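PDB 3GDE: DNA ligase from Archaeoglobus fulgidus, which seals nicks in double-stranded DNA during replication, recombination and repair, using ATP and passing through an adenylated enzyme intermediate. Local coordinates for residues A193-R202 / M218-R227; H444-A452 / K463-E473. All blocks are in the same frame, centred on the assembly; numbering follows the deposited sequence.

Contact 1: residues A193-R202 / M218-R227; sequences AYMITNDLGR and MKIEIHIPVR
A helix-to-linker contact, tied through backbone and amide groups: the end of helix 187-197 and the turn into helix 200-216 hold the irregular segment 218-227, which leads from the DNA-binding domain to strand 230-233 of the adenylation domain. Arg227 N gives a nearly straight bond to Met195 O (2.7 Å, 172°). Asn198, at positive phi just past the helix, bonds through both ends of its amide. ND2 donates to Pro225 O at 2.7 Å, arriving above that carbonyl's plane, while OD1 takes a weak bond from Arg227 NE. A lysine in place of Asn198 would probably leave Pro225 O without this donor and Arg227 NE without its weak acceptor, and set a like charge beside Arg227. Met195 SD lies over one face of that guanidinium, and the Tyr194 ring stands almost upright to it, with CE2 3.3 Å from Arg227 NH2; the Tyr194 hydroxyl bonds to Glu172. Farther along, Ile196 CG2 packs on Ile220 CG1 at 3.9 Å. Met218, its chain bent at the last torsion (chi3 81°), brings CE against Thr197 CG2 and over a face of the Arg202 guanidinium, whose NH1 makes a long salt bridge to Glu221 OE1 (3.8 Å). A water joins Ile196 O to Glu221 N and Ile224 O. The two strongest polar ties use the backbone of 225-227, so this end is probably held partly without regard to side chains; Arg227 lies near Arg272, a predicted ATP-binding residue.

Contact 2: residues H444-A452 / K463-E473; sequences HWLSSFELA and KVGRVATGFTE
The beta hairpin of strands 446-454 and 461-467, in the C-terminal OB-fold domain, provides this contact. Phe449 and Val467 form a hydrogen-bonded antiparallel pair, with N to O distances of 3.0 Å both from Phe449 N to Val467 O and from Val467 N to Phe449 O. Leu451 N continues the ladder to Gly465 O at 2.9 Å. Leu451 O then accepts from Val464 N at 2.9 Å and weakly from Gly465 N, so that two residues face one: a classic beta bulge. Such bulges accentuate the twist and coil of strands, in keeping with the curled antiparallel sheet of an OB barrel, where strand 428-437 pairs with the other edge of strand 446-454. The hairpin's two faces differ sharply. On one, Glu450 lies between two cations: Lys463 NZ meets OE2 from above the carboxylate plane at 2.8 Å, and Arg466 NE makes a long salt bridge to OE1. On the other, Leu451 CD1 packs on Val467 CG1 (3.7 Å). Phe449, with CG anti to its carbonyl carbon (chi1 -53°), sets CE1 over a face of the Phe471 ring, the planes inclined at 46°; Phe471 also stacks on Phe527, and Phe503 meets Phe449 edge-to-face. Beyond the paired strands, a water bridges Ser447 O and Ala468 O, and Glu473 CB touches Trp445 CH2 at 3.6 Å, where helix 473-483 begins.

Overall arrangement
Contacts 1 and 2 share no helix or strand and lie on opposite sides of the chain's centre, their own centres about 37 Å apart and their nearest atoms about 16 Å apart. Each is partly buried. Contact 1 sits where the chain passes toward the adenylation domain: it lies nearer the chain's centre and close to predicted ATP-binding residues, and it secures irregular chain with a few bonds, an asparagine amide and waters. Contact 2 stays within one domain, away from the annotated sites, and relies on an antiparallel ladder broken by one bulge, with an aromatic and aliphatic face inside and charges on the more exposed face. Arginine ion pairs in both are long; the short salt bridge belongs to contact 2.

Contact 1: residues A193-R202 / M218-R227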
loop_
_atom_site.group_PDB
_atom_site.type_symbol
_atom_site.label_atom_id
_atom_site.label_comp_id
_atom_site.label_asym_id
_atom_site.label_seq_id
_atom_site.Cartn_x
_atom_site.Cartn_y
_atom_site.Cartn_z
ATOM N N ALA A 193 -6.182 -14.894 -7.588
ATOM C CA ALA A 193 -5.759 -14.254 -8.838
ATOM C C ALA A 193 -5.226 -12.826 -8.623
ATOM O O ALA A 193 -4.275 -12.388 -9.288
ATOM C CB ALA A 193 -6.914 -14.242 -9.835
ATOM N N TYR A 194 -5.852 -12.109 -7.696
ATOM C CA TYR A 194 -5.396 -10.790 -7.290
ATOM C C TYR A 194 -4.002 -10.823 -6.660
ATOM O O TYR A 194 -3.172 -9.937 -6.916
ATOM C CB TYR A 194 -6.389 -10.158 -6.313
ATOM C CG TYR A 194 -6.075 -8.729 -5.930
ATOM C CD1 TYR A 194 -5.661 -7.796 -6.883
ATOM C CD2 TYR A 194 -6.232 -8.302 -4.619
ATOM C CE1 TYR A 194 -5.399 -6.475 -6.536
ATOM C CE2 TYR A 194 -5.977 -6.992 -4.257
ATOM C CZ TYR A 194 -5.560 -6.079 -5.220
ATOM O OH TYR A 194 -5.305 -4.776 -4.846
ATOM N N MET A 195 -3.753 -11.841 -5.842
ATOM C CA MET A 195 -2.467 -11.975 -5.156
ATOM C C MET A 195 -1.282 -12.210 -6.114
ATOM O O MET A 195 -0.145 -11.865 -5.788
ATOM C CB MET A 195 -2.538 -13.055 -4.068
ATOM C CG MET A 195 -3.539 -12.780 -2.932
ATOM S SD MET A 195 -3.326 -11.191 -2.087
ATOM C CE MET A 195 -4.785 -11.140 -1.059
ATOM N N ILE A 196 -1.536 -12.774 -7.293
ATOM C CA ILE A 196 -0.444 -13.004 -8.252
ATOM C C ILE A 196 -0.372 -11.994 -9.406
ATOM O O ILE A 196 0.596 -12.000 -10.166
ATOM C CB ILE A 196 -0.407 -14.450 -8.819
ATOM C CG1 ILE A 196 -1.655 -14.749 -9.644
ATOM C CG2 ILE A 196 -0.180 -15.486 -7.706
ATOM C CD1 ILE A 196 -1.436 -15.824 -10.679
ATOM N N THR A 197 -1.384 -11.135 -9.536
ATOM C CA THR A 197 -1.394 -10.101 -10.588
ATOM C C THR A 197 -1.301 -8.701 -10.022
ATOM O O THR A 197 -0.781 -7.806 -10.685
ATOM C CB THR A 197 -2.658 -10.158 -11.482
ATOM O OG1 THR A 197 -3.825 -9.928 -10.685
ATOM C CG2 THR A 197 -2.766 -11.499 -12.188
ATOM N N ASN A 198 -1.829 -8.520 -8.810
ATOM C CA ASN A 198 -1.918 -7.215 -8.146
ATOM C C ASN A 198 -2.570 -6.102 -8.990
ATOM O O ASN A 198 -2.199 -4.914 -8.910
ATOM C CB ASN A 198 -0.545 -6.812 -7.591
ATOM C CG ASN A 198 -0.167 -7.622 -6.370
ATOM O OD1 ASN A 198 -0.651 -7.354 -5.269
ATOM N ND2 ASN A 198 0.674 -8.636 -6.560
ATOM N N ASP A 199 -3.557 -6.510 -9.785
ATOM C CA ASP A 199 -4.382 -5.605 -10.560
ATOM C C ASP A 199 -5.807 -6.156 -10.578
ATOM O O ASP A 199 -6.106 -7.081 -11.339
ATOM C CB ASP A 199 -3.828 -5.478 -11.988
ATOM C CG ASP A 199 -4.520 -4.384 -12.805
ATOM O OD1 ASP A 199 -5.666 -3.986 -12.485
ATOM O OD2 ASP A 199 -3.911 -3.925 -13.788
ATOM N N LEU A 200 -6.678 -5.586 -9.740
ATOM C CA LEU A 200 -8.074 -6.013 -9.647
ATOM C C LEU A 200 -8.861 -5.774 -10.920
ATOM O O LEU A 200 -9.820 -6.488 -11.203
ATOM C CB LEU A 200 -8.789 -5.335 -8.470
ATOM C CG LEU A 200 -9.132 -6.200 -7.259
ATOM C CD1 LEU A 200 -10.171 -5.498 -6.392
ATOM C CD2 LEU A 200 -9.630 -7.603 -7.654
ATOM N N GLY A 201 -8.466 -4.751 -11.670
ATOM C CA GLY A 201 -9.064 -4.463 -12.970
ATOM C C GLY A 201 -8.823 -5.588 -13.957
ATOM O O GLY A 201 -9.764 -6.075 -14.588
ATOM N N ARG A 202 -7.557 -5.999 -14.077
ATOM C CA ARG A 202 -7.166 -7.153 -14.878
ATOM C C ARG A 202 -7.950 -8.400 -14.461
ATOM O O ARG A 202 -8.443 -9.142 -15.307
ATOM C CB ARG A 202 -5.664 -7.416 -14.723
ATOM C CG ARG A 202 -4.967 -7.882 -15.990
ATOM C CD ARG A 202 -4.461 -9.315 -15.949
ATOM N NE ARG A 202 -3.119 -9.372 -15.390
ATOM C CZ ARG A 202 -2.170 -10.249 -15.717
ATOM N NH1 ARG A 202 -2.380 -11.185 -16.641
ATOM N NH2 ARG A 202 -0.988 -10.178 -15.105
ATOM N N MET A 218 -4.753 -18.403 -14.316
ATOM C CA MET A 218 -3.772 -17.315 -14.227
ATOM C C MET A 218 -2.506 -17.749 -13.475
ATOM O O MET A 218 -2.571 -18.425 -12.442
ATOM C CB MET A 218 -4.380 -16.056 -13.605
ATOM C CG MET A 218 -5.539 -15.479 -14.404
ATOM S SD MET A 218 -6.120 -13.878 -13.832
ATOM C CE MET A 218 -4.922 -12.788 -14.597
ATOM N N LYS A 219 -1.355 -17.370 -14.020
ATOM C CA LYS A 219 -0.061 -17.755 -13.459
ATOM C C LYS A 219 0.797 -16.536 -13.136
ATOM O O LYS A 219 0.552 -15.433 -13.642
ATOM C CB LYS A 219 0.712 -18.660 -14.430
ATOM C CG LYS A 219 0.076 -19.990 -14.731
ATOM C CD LYS A 219 0.752 -20.608 -15.943
ATOM C CE LYS A 219 -0.004 -21.837 -16.448
ATOM N NZ LYS A 219 0.556 -22.296 -17.759
ATOM N N ILE A 220 1.799 -16.755 -12.287
ATOM C CA ILE A 220 2.849 -15.776 -12.039
ATOM C C ILE A 220 3.631 -15.570 -13.335
ATOM O O ILE A 220 4.010 -16.531 -13.994
ATOM C CB ILE A 220 3.826 -16.255 -10.922
ATOM C CG1 ILE A 220 3.080 -16.463 -9.598
ATOM C CG2 ILE A 220 4.994 -15.285 -10.765
ATOM C CD1 ILE A 220 3.846 -17.260 -8.561
ATOM N N GLU A 221 3.842 -14.311 -13.699
ATOM C CA GLU A 221 4.744 -13.979 -14.784
ATOM C C GLU A 221 5.816 -13.011 -14.299
ATOM O O GLU A 221 5.551 -12.135 -13.461
ATOM C CB GLU A 221 3.991 -13.472 -16.033
ATOM C CG GLU A 221 2.974 -12.375 -15.811
ATOM C CD GLU A 221 2.011 -12.203 -16.999
ATOM O OE1 GLU A 221 0.996 -12.942 -17.069
ATOM O OE2 GLU A 221 2.263 -11.316 -17.853
ATOM N N ILE A 222 7.033 -13.191 -14.814
ATOM C CA ILE A 222 8.176 -12.386 -14.400
ATOM C C ILE A 222 7.947 -10.901 -14.690
ATOM O O ILE A 222 7.468 -10.522 -15.773
ATOM C CB ILE A 222 9.513 -12.873 -15.021
ATOM C CG1 ILE A 222 9.798 -14.315 -14.611
ATOM C CG2 ILE A 222 10.675 -11.991 -14.555
ATOM C CD1 ILE A 222 11.111 -14.882 -15.154
ATOM N N HIS A 223 8.284 -10.088 -13.689
ATOM C CA HIS A 223 8.139 -8.632 -13.700
ATOM C C HIS A 223 6.731 -8.164 -13.295
ATOM O O HIS A 223 6.483 -6.965 -13.171
ATOM C CB HIS A 223 8.656 -7.997 -15.010
ATOM C CG HIS A 223 10.085 -8.345 -15.320
ATOM N ND1 HIS A 223 10.454 -9.098 -16.415
ATOM C CD2 HIS A 223 11.233 -8.073 -14.652
ATOM C CE1 HIS A 223 11.765 -9.262 -16.416
ATOM N NE2 HIS A 223 12.262 -8.646 -15.359
ATOM N N ILE A 224 5.830 -9.112 -13.057
ATOM C CA ILE A 224 4.564 -8.793 -12.396
ATOM C C ILE A 224 4.606 -9.298 -10.954
ATOM O O ILE A 224 4.696 -10.507 -10.713
ATOM C CB ILE A 224 3.319 -9.289 -13.192
ATOM C CG1 ILE A 224 3.180 -8.460 -14.476
ATOM C CG2 ILE A 224 2.041 -9.175 -12.344
ATOM C CD1 ILE A 224 2.233 -9.024 -15.492
ATOM N N PRO A 225 4.550 -8.363 -9.990
ATOM C CA PRO A 225 4.774 -8.696 -8.590
ATOM C C PRO A 225 3.675 -9.565 -8.028
ATOM O O PRO A 225 2.504 -9.416 -8.383
ATOM C CB PRO A 225 4.771 -7.329 -7.895
ATOM C CG PRO A 225 3.928 -6.477 -8.782
ATOM C CD PRO A 225 4.256 -6.929 -10.168
ATOM N N VAL A 226 4.078 -10.479 -7.161
ATOM C CA VAL A 226 3.139 -11.288 -6.419
ATOM C C VAL A 226 3.153 -10.890 -4.942
ATOM O O VAL A 226 4.198 -10.532 -4.380
ATOM C CB VAL A 226 3.276 -12.825 -6.731
ATOM C CG1 VAL A 226 4.375 -13.112 -7.766
ATOM C CG2 VAL A 226 3.391 -13.694 -5.464
ATOM N N ARG A 227 1.967 -10.891 -4.342
ATOM C CA ARG A 227 1.818 -10.508 -2.951
ATOM C C ARG A 227 2.621 -11.469 -2.094
ATOM O O ARG A 227 2.478 -12.687 -2.216
ATOM C CB ARG A 227 0.352 -10.537 -2.550
ATOM C CG ARG A 227 -0.013 -9.463 -1.580
ATOM C CD ARG A 227 -0.047 -8.110 -2.254
ATOM N NE ARG A 227 -1.405 -7.696 -2.595
ATOM C CZ ARG A 227 -2.256 -7.158 -1.729
ATOM N NH1 ARG A 227 -1.903 -6.979 -0.463
ATOM N NH2 ARG A 227 -3.469 -6.811 -2.122
HETATM O O HOH W 1 2.789 -12.469 -11.452
HETATM O O HOH W 2 0.534 -12.499 -13.396
#

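Contact 2: residues H444-A452 / K463-E473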
loop_
_atom_site.group_PDB
_atom_site.type_symbol
_atom_site.label_atom_id
_atom_site.label_comp_id
_atom_site.label_asym_id
_atom_site.label_seq_id
_atom_site.Cartn_x
_atom_site.Cartn_y
_atom_site.Cartn_z
ATOM N N HIS A 444 2.550 27.478 16.404
ATOM C CA HIS A 444 2.747 27.402 14.950
ATOM C C HIS A 444 3.028 25.974 14.449
ATOM O O HIS A 444 3.197 25.757 13.248
ATOM C CB HIS A 444 3.877 28.351 14.524
ATOM C CG HIS A 444 5.206 28.008 15.122
ATOM N ND1 HIS A 444 5.497 28.208 16.454
ATOM C CD2 HIS A 444 6.323 27.475 14.570
ATOM C CE1 HIS A 444 6.735 27.812 16.698
ATOM N NE2 HIS A 444 7.258 27.364 15.571
ATOM N N TRP A 445 3.078 25.017 15.375
ATOM C CA TRP A 445 3.266 23.610 15.039
ATOM C C TRP A 445 2.105 22.748 15.506
ATOM O O TRP A 445 1.507 23.005 16.553
ATOM C CB TRP A 445 4.530 23.047 15.692
ATOM C CG TRP A 445 5.824 23.604 15.205
ATOM C CD1 TRP A 445 6.119 24.016 13.938
ATOM C CD2 TRP A 445 7.024 23.773 15.976
ATOM N NE1 TRP A 445 7.420 24.459 13.879
ATOM C CE2 TRP A 445 8.001 24.314 15.113
ATOM C CE3 TRP A 445 7.363 23.533 17.316
ATOM C CZ2 TRP A 445 9.297 24.619 15.543
ATOM C CZ3 TRP A 445 8.654 23.839 17.744
ATOM C CH2 TRP A 445 9.604 24.374 16.855
ATOM N N LEU A 446 1.814 21.706 14.732
ATOM C CA LEU A 446 1.021 20.590 15.234
ATOM C C LEU A 446 1.859 19.870 16.293
ATOM O O LEU A 446 3.064 19.684 16.110
ATOM C CB LEU A 446 0.655 19.640 14.099
ATOM C CG LEU A 446 -0.273 20.194 13.019
ATOM C CD1 LEU A 446 -0.179 19.317 11.785
ATOM C CD2 LEU A 446 -1.720 20.308 13.514
ATOM N N SER A 447 1.233 19.495 17.404
ATOM C CA SER A 447 1.962 18.882 18.519
ATOM C C SER A 447 1.547 17.434 18.778
ATOM O O SER A 447 2.319 16.647 19.335
ATOM C CB SER A 447 1.777 19.709 19.794
ATOM O OG SER A 447 0.433 19.658 20.247
ATOM N N SER A 448 0.332 17.099 18.343
ATOM C CA SER A 448 -0.334 15.835 18.649
ATOM C C SER A 448 -1.053 15.294 17.402
ATOM O O SER A 448 -1.579 16.080 16.611
ATOM C CB SER A 448 -1.352 16.105 19.741
ATOM O OG SER A 448 -1.868 14.912 20.240
ATOM N N PHE A 449 -1.095 13.967 17.241
ATOM C CA PHE A 449 -1.590 13.329 15.998
ATOM C C PHE A 449 -2.512 12.144 16.259
ATOM O O PHE A 449 -2.187 11.257 17.036
ATOM C CB PHE A 449 -0.423 12.887 15.097
ATOM C CG PHE A 449 0.565 13.978 14.808
ATOM C CD1 PHE A 449 1.669 14.175 15.639
ATOM C CD2 PHE A 449 0.393 14.825 13.716
ATOM C CE1 PHE A 449 2.593 15.198 15.379
ATOM C CE2 PHE A 449 1.313 15.857 13.451
ATOM C CZ PHE A 449 2.411 16.041 14.280
ATOM N N GLU A 450 -3.665 12.142 15.602
ATOM C CA GLU A 450 -4.647 11.052 15.712
ATOM C C GLU A 450 -4.290 9.951 14.727
ATOM O O GLU A 450 -3.958 10.238 13.567
ATOM C CB GLU A 450 -6.052 11.567 15.411
ATOM C CG GLU A 450 -6.549 12.622 16.368
ATOM C CD GLU A 450 -6.703 12.084 17.778
ATOM O OE1 GLU A 450 -6.111 12.665 18.712
ATOM O OE2 GLU A 450 -7.409 11.067 17.949
ATOM N N LEU A 451 -4.367 8.702 15.184
ATOM C CA LEU A 451 -3.853 7.563 14.412
ATOM C C LEU A 451 -4.918 6.512 14.164
ATOM O O LEU A 451 -5.707 6.190 15.056
ATOM C CB LEU A 451 -2.652 6.917 15.115
ATOM C CG LEU A 451 -1.467 7.790 15.543
ATOM C CD1 LEU A 451 -0.571 6.993 16.478
ATOM C CD2 LEU A 451 -0.679 8.334 14.361
ATOM N N ALA A 452 -4.935 5.968 12.949
ATOM C CA ALA A 452 -5.972 5.014 12.573
ATOM C C ALA A 452 -5.416 3.821 11.827
ATOM O O ALA A 452 -4.472 3.947 11.049
ATOM C CB ALA A 452 -7.063 5.702 11.745
ATOM N N LYS A 463 -9.965 4.692 14.250
ATOM C CA LYS A 463 -9.077 5.312 15.237
ATOM C C LYS A 463 -8.587 4.315 16.270
ATOM O O LYS A 463 -9.319 3.431 16.701
ATOM C CB LYS A 463 -9.741 6.492 15.943
ATOM C CG LYS A 463 -9.597 7.803 15.207
ATOM C CD LYS A 463 -9.556 8.969 16.192
ATOM C CE LYS A 463 -9.790 10.289 15.481
ATOM N NZ LYS A 463 -9.735 11.443 16.423
ATOM N N VAL A 464 -7.339 4.489 16.675
ATOM C CA VAL A 464 -6.667 3.504 17.492
ATOM C C VAL A 464 -5.819 4.182 18.587
ATOM O O VAL A 464 -5.405 3.552 19.554
ATOM C CB VAL A 464 -5.895 2.529 16.561
ATOM C CG1 VAL A 464 -4.411 2.504 16.827
ATOM C CG2 VAL A 464 -6.525 1.158 16.584
ATOM N N GLY A 465 -5.596 5.482 18.447
ATOM C CA GLY A 465 -4.858 6.209 19.462
ATOM C C GLY A 465 -4.425 7.597 19.054
ATOM O O GLY A 465 -4.843 8.119 18.014
ATOM N N ARG A 466 -3.581 8.181 19.899
ATOM C CA ARG A 466 -3.064 9.525 19.715
ATOM C C ARG A 466 -1.627 9.606 20.217
ATOM O O ARG A 466 -1.318 9.102 21.291
ATOM C CB ARG A 466 -3.936 10.522 20.466
ATOM C CG ARG A 466 -3.655 11.938 20.079
ATOM C CD ARG A 466 -3.055 12.694 21.214
ATOM N NE ARG A 466 -4.087 13.308 22.040
ATOM C CZ ARG A 466 -3.835 14.053 23.110
ATOM N NH1 ARG A 466 -2.572 14.271 23.483
ATOM N NH2 ARG A 466 -4.846 14.579 23.809
ATOM N N VAL A 467 -0.766 10.262 19.442
ATOM C CA VAL A 467 0.668 10.293 19.720
ATOM C C VAL A 467 1.202 11.726 19.811
ATOM O O VAL A 467 0.829 12.584 19.012
ATOM C CB VAL A 467 1.485 9.429 18.692
ATOM C CG1 VAL A 467 1.387 9.980 17.267
ATOM C CG2 VAL A 467 2.938 9.284 19.121
ATOM N N ALA A 468 2.079 11.959 20.797
ATOM C CA ALA A 468 2.676 13.276 21.037
ATOM C C ALA A 468 4.163 13.176 21.379
ATOM O O ALA A 468 4.898 14.161 21.262
ATOM C CB ALA A 468 1.927 13.996 22.140
ATOM N N THR A 469 4.608 11.989 21.792
ATOM C CA THR A 469 6.018 11.774 22.131
ATOM C C THR A 469 6.806 11.166 20.977
ATOM O O THR A 469 6.249 10.486 20.123
ATOM C CB THR A 469 6.199 10.899 23.415
ATOM O OG1 THR A 469 5.542 9.631 23.250
ATOM C CG2 THR A 469 5.611 11.592 24.622
ATOM N N GLY A 470 8.109 11.419 20.970
ATOM C CA GLY A 470 9.019 10.828 20.008
ATOM C C GLY A 470 9.401 11.781 18.896
ATOM O O GLY A 470 10.159 11.402 18.001
ATOM N N PHE A 471 8.886 13.013 18.958
ATOM C CA PHE A 471 9.111 14.031 17.912
ATOM C C PHE A 471 10.224 15.012 18.287
ATOM O O PHE A 471 10.255 15.504 19.414
ATOM C CB PHE A 471 7.836 14.856 17.670
ATOM C CG PHE A 471 6.650 14.057 17.217
ATOM C CD1 PHE A 471 6.501 13.695 15.876
ATOM C CD2 PHE A 471 5.654 13.701 18.120
ATOM C CE1 PHE A 471 5.396 12.971 15.453
ATOM C CE2 PHE A 471 4.552 12.973 17.706
ATOM C CZ PHE A 471 4.427 12.599 16.364
ATOM N N THR A 472 11.125 15.307 17.350
ATOM C CA THR A 472 12.021 16.467 17.491
ATOM C C THR A 472 11.255 17.688 17.022
ATOM O O THR A 472 10.188 17.562 16.417
ATOM C CB THR A 472 13.275 16.370 16.617
ATOM O OG1 THR A 472 12.897 16.348 15.236
ATOM C CG2 THR A 472 14.079 15.133 16.939
ATOM N N GLU A 473 11.788 18.875 17.268
ATOM C CA GLU A 473 11.062 20.058 16.839
ATOM C C GLU A 473 11.138 20.313 15.346
ATOM O O GLU A 473 10.205 20.860 14.770
ATOM C CB GLU A 473 11.363 21.301 17.688
ATOM C CG GLU A 473 12.799 21.728 17.828
ATOM C CD GLU A 473 12.905 23.007 18.660
ATOM O OE1 GLU A 473 13.666 23.928 18.252
ATOM O OE2 GLU A 473 12.199 23.095 19.702
HETATM O O HOH W 3 4.674 16.870 21.080
#